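Local atomic coordinates of enterobactin biosynthesis protein YbdZ (Escherichia coli, PDB entry 5JA1), a protein that supports biosynthesis of the siderophore enterobactin, playing a role in the catalytic function of EntF and being required for amino acid adenylation in non-ribosomal peptide synthesis. Residues 14-20 with 40-46. Residues are numbered along the deposited sequence; the frame is centred on the assembly and turned at random.
Sequences GAFYILR and DIVCQPQ
I18 O accepts the N-H groups of two successive residues, V42 and C43, the mark of a classic beta bulge. V42 N lies 2.8 Å from I18 O and approaches almost end-on to the carbonyl (C=O...N 168°). The bond from C43 N is weak, as is the return bond from I18 N to C43 O. A second register shift lies between I18 and F16. Antiparallel hydrogen-bonded pairs lie at both ends, F16 with Q46 and R20 with D40, each held by two backbone bonds. D40 N meets R20 O at 2.9 Å with a straight N-H...O angle of 180°.

P45 CG sits over the centre of one Y17 ring face, 3.8 Å from the ring centroid, a CH-pi contact. I41 CG2 touches Y17 CD1. The L19 and I41 side chains lie side by side, CD2 against CG1. On the face opposite L19 and I41, I18 CB meets C43 CB at 3.8 Å, and both side chains pack on W54 of helix 48-58. R20 CB meets V42 CG2 at 3.6 Å; the extended chain then leads away.

Strand 16-20 is central in the MbtH-like sheet, between 26-30 and 40-42. Backbone bonds hold this irregular edge, with apolar contacts on both faces. R20 NH1 and D40 OD2 are 5.8 Å apart, not in contact, so any attraction is probably weak.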
ATOM      1  N   GLY B  14     -28.091   8.351  -0.679  1.00 27.54           N
ATOM      2  CA  GLY B  14     -28.530   7.720   0.547  1.00 30.13           C
ATOM      3  C   GLY B  14     -29.039   8.717   1.573  1.00 31.03           C
ATOM      4  O   GLY B  14     -28.664   9.888   1.589  1.00 26.77           O
ATOM      5  N   ALA B  15     -29.920   8.227   2.438  1.00 26.69           N
ATOM      6  CA  ALA B  15     -30.418   8.979   3.578  1.00 26.45           C
ATOM      7  C   ALA B  15     -29.654   8.564   4.828  1.00 34.30           C
ATOM      8  O   ALA B  15     -29.223   7.415   4.959  1.00 33.11           O
ATOM      9  CB  ALA B  15     -31.918   8.752   3.775  1.00 27.86           C
ATOM     10  N   PHE B  16     -29.484   9.509   5.748  1.00 31.55           N
ATOM     11  CA  PHE B  16     -28.647   9.277   6.918  1.00 32.36           C
ATOM     12  C   PHE B  16     -29.257   9.917   8.153  1.00 33.24           C
ATOM     13  O   PHE B  16     -29.635  11.092   8.125  1.00 37.23           O
ATOM     14  CB  PHE B  16     -27.235   9.832   6.701  1.00 28.62           C
ATOM     15  CG  PHE B  16     -26.485   9.165   5.587  1.00 26.97           C
ATOM     16  CD1 PHE B  16     -25.764   8.006   5.817  1.00 25.20           C
ATOM     17  CD2 PHE B  16     -26.499   9.698   4.309  1.00 22.94           C
ATOM     18  CE1 PHE B  16     -25.070   7.387   4.791  1.00 21.22           C
ATOM     19  CE2 PHE B  16     -25.808   9.086   3.280  1.00 23.58           C
ATOM     20  CZ  PHE B  16     -25.092   7.931   3.521  1.00 21.76           C
ATOM     21  N   TYR B  17     -29.344   9.141   9.232  1.00 23.22           N
ATOM     22  CA  TYR B  17     -29.561   9.721  10.546  1.00 23.66           C
ATOM     23  C   TYR B  17     -28.346  10.547  10.954  1.00 30.40           C
ATOM     24  O   TYR B  17     -27.257  10.427  10.385  1.00 21.73           O
ATOM     25  CB  TYR B  17     -29.788   8.637  11.603  1.00 32.23           C
ATOM     26  CG  TYR B  17     -30.994   7.748  11.408  1.00 33.77           C
ATOM     27  CD1 TYR B  17     -32.223   8.082  11.964  1.00 36.30           C
ATOM     28  CD2 TYR B  17     -30.895   6.554  10.706  1.00 32.50           C
ATOM     29  CE1 TYR B  17     -33.324   7.264  11.804  1.00 43.86           C
ATOM     30  CE2 TYR B  17     -31.993   5.729  10.542  1.00 40.53           C
ATOM     31  CZ  TYR B  17     -33.204   6.089  11.091  1.00 48.60           C
ATOM     32  OH  TYR B  17     -34.297   5.269  10.928  1.00 55.68           O
ATOM     33  N   ILE B  18     -28.536  11.387  11.964  1.00 23.62           N
ATOM     34  CA  ILE B  18     -27.436  12.060  12.643  1.00 30.96           C
ATOM     35  C   ILE B  18     -27.536  11.710  14.119  1.00 23.04           C
ATOM     36  O   ILE B  18     -28.511  12.078  14.786  1.00 24.57           O
ATOM     37  CB  ILE B  18     -27.454  13.580  12.425  1.00 27.58           C
ATOM     38  CG1 ILE B  18     -27.391  13.896  10.930  1.00 24.34           C
ATOM     39  CG2 ILE B  18     -26.286  14.229  13.152  1.00 23.53           C
ATOM     40  CD1 ILE B  18     -27.201  15.363  10.615  1.00 40.97           C
ATOM     41  N   LEU B  19     -26.540  10.987  14.620  1.00 21.67           N
ATOM     42  CA  LEU B  19     -26.537  10.468  15.977  1.00 24.97           C
ATOM     43  C   LEU B  19     -25.550  11.244  16.842  1.00 27.86           C
ATOM     44  O   LEU B  19     -24.673  11.953  16.340  1.00 31.35           O
ATOM     45  CB  LEU B  19     -26.188   8.977  15.986  1.00 21.93           C
ATOM     46  CG  LEU B  19     -26.920   8.100  14.964  1.00 20.64           C
ATOM     47  CD1 LEU B  19     -26.529   6.644  15.144  1.00 19.81           C
ATOM     48  CD2 LEU B  19     -28.430   8.271  15.063  1.00 22.26           C
ATOM     49  N   ARG B  20     -25.703  11.097  18.156  1.00 26.23           N
ATOM     50  CA  ARG B  20     -24.874  11.821  19.110  1.00 31.69           C
ATOM     51  C   ARG B  20     -24.675  10.968  20.353  1.00 31.55           C
ATOM     52  O   ARG B  20     -25.639  10.404  20.878  1.00 41.28           O
ATOM     53  CB  ARG B  20     -25.510  13.164  19.486  1.00 36.12           C
ATOM     54  CG  ARG B  20     -24.726  13.961  20.513  1.00 34.28           C
ATOM     55  CD  ARG B  20     -25.510  15.177  20.976  1.00 44.72           C
ATOM     56  NE  ARG B  20     -24.736  16.009  21.892  1.00 52.75           N
ATOM     57  CZ  ARG B  20     -24.679  15.823  23.208  1.00 55.71           C
ATOM     58  NH1 ARG B  20     -25.353  14.829  23.769  1.00 59.26           N
ATOM     59  NH2 ARG B  20     -23.947  16.631  23.962  1.00 54.57           N
ATOM     60  N   ASP B  40     -27.832   8.619  20.479  1.00 43.06           N
ATOM     61  CA  ASP B  40     -29.176   9.170  20.396  1.00 46.11           C
ATOM     62  C   ASP B  40     -29.422   9.734  19.004  1.00 39.92           C
ATOM     63  O   ASP B  40     -28.528  10.327  18.396  1.00 38.00           O
ATOM     64  CB  ASP B  40     -29.391  10.271  21.437  1.00 50.86           C
ATOM     65  CG  ASP B  40     -29.338   9.752  22.857  1.00 56.82           C
ATOM     66  OD1 ASP B  40     -29.413   8.519  23.047  1.00 64.66           O
ATOM     67  OD2 ASP B  40     -29.233  10.581  23.786  1.00 54.11           O
ATOM     68  N   ILE B  41     -30.642   9.548  18.507  1.00 35.41           N
ATOM     69  CA  ILE B  41     -31.023  10.139  17.230  1.00 31.82           C
ATOM     70  C   ILE B  41     -31.251  11.630  17.437  1.00 36.07           C
ATOM     71  O   ILE B  41     -32.041  12.039  18.296  1.00 37.82           O
ATOM     72  CB  ILE B  41     -32.273   9.461  16.655  1.00 34.70           C
ATOM     73  CG1 ILE B  41     -32.057   7.952  16.498  1.00 36.57           C
ATOM     74  CG2 ILE B  41     -32.655  10.092  15.321  1.00 33.23           C
ATOM     75  CD1 ILE B  41     -32.557   7.133  17.676  1.00 40.19           C
ATOM     76  N   VAL B  42     -30.556  12.448  16.657  1.00 36.90           N
ATOM     77  CA  VAL B  42     -30.724  13.896  16.694  1.00 33.81           C
ATOM     78  C   VAL B  42     -31.541  14.389  15.508  1.00 44.23           C
ATOM     79  O   VAL B  42     -32.503  15.138  15.675  1.00 56.31           O
ATOM     80  CB  VAL B  42     -29.346  14.593  16.753  1.00 29.59           C
ATOM     81  CG1 VAL B  42     -29.517  16.098  16.712  1.00 36.97           C
ATOM     82  CG2 VAL B  42     -28.602  14.175  18.005  1.00 27.75           C
ATOM     83  N   CYS B  43     -31.170  13.974  14.300  1.00 42.81           N
ATOM     84  CA  CYS B  43     -31.885  14.335  13.087  1.00 43.66           C
ATOM     85  C   CYS B  43     -32.455  13.085  12.435  1.00 44.27           C
ATOM     86  O   CYS B  43     -31.830  12.021  12.454  1.00 46.22           O
ATOM     87  CB  CYS B  43     -30.972  15.060  12.090  1.00 48.09           C
ATOM     88  SG  CYS B  43     -30.705  16.811  12.432  1.00 58.50           S
ATOM     89  N   GLN B  44     -33.652  13.222  11.869  1.00 45.73           N
ATOM     90  CA  GLN B  44     -34.221  12.168  11.053  1.00 48.62           C
ATOM     91  C   GLN B  44     -33.438  12.065   9.744  1.00 49.75           C
ATOM     92  O   GLN B  44     -32.691  12.979   9.390  1.00 54.90           O
ATOM     93  CB  GLN B  44     -35.700  12.448  10.793  1.00 58.50           C
ATOM     94  CG  GLN B  44     -36.537  12.564  12.062  1.00 66.77           C
ATOM     95  CD  GLN B  44     -36.480  11.312  12.925  1.00 62.13           C
ATOM     96  OE1 GLN B  44     -36.383  10.194  12.415  1.00 58.36           O
ATOM     97  NE2 GLN B  44     -36.539  11.496  14.240  1.00 59.59           N
ATOM     98  N   PRO B  45     -33.572  10.939   9.015  1.00 47.04           N
ATOM     99  CA  PRO B  45     -32.784  10.756   7.783  1.00 44.79           C
ATOM    100  C   PRO B  45     -32.891  11.903   6.787  1.00 44.00           C
ATOM    101  O   PRO B  45     -33.989  12.261   6.350  1.00 51.05           O
ATOM    102  CB  PRO B  45     -33.360   9.460   7.201  1.00 46.33           C
ATOM    103  CG  PRO B  45     -33.781   8.689   8.400  1.00 48.51           C
ATOM    104  CD  PRO B  45     -34.303   9.710   9.379  1.00 49.79           C
ATOM    105  N   GLN B  46     -31.746  12.478   6.424  1.00 39.82           N
ATOM    106  CA  GLN B  46     -31.660  13.593   5.491  1.00 41.74           C
ATOM    107  C   GLN B  46     -30.686  13.240   4.372  1.00 33.59           C
ATOM    108  O   GLN B  46     -30.061  12.176   4.371  1.00 27.87           O
ATOM    109  CB  GLN B  46     -31.211  14.878   6.196  1.00 52.89           C
ATOM    110  CG  GLN B  46     -32.173  15.401   7.244  1.00 64.05           C
ATOM    111  CD  GLN B  46     -31.551  16.492   8.091  1.00 75.46           C
ATOM    112  OE1 GLN B  46     -30.344  16.731   8.022  1.00 73.45           O
ATOM    113  NE2 GLN B  46     -32.369  17.161   8.894  1.00 85.12           N
TER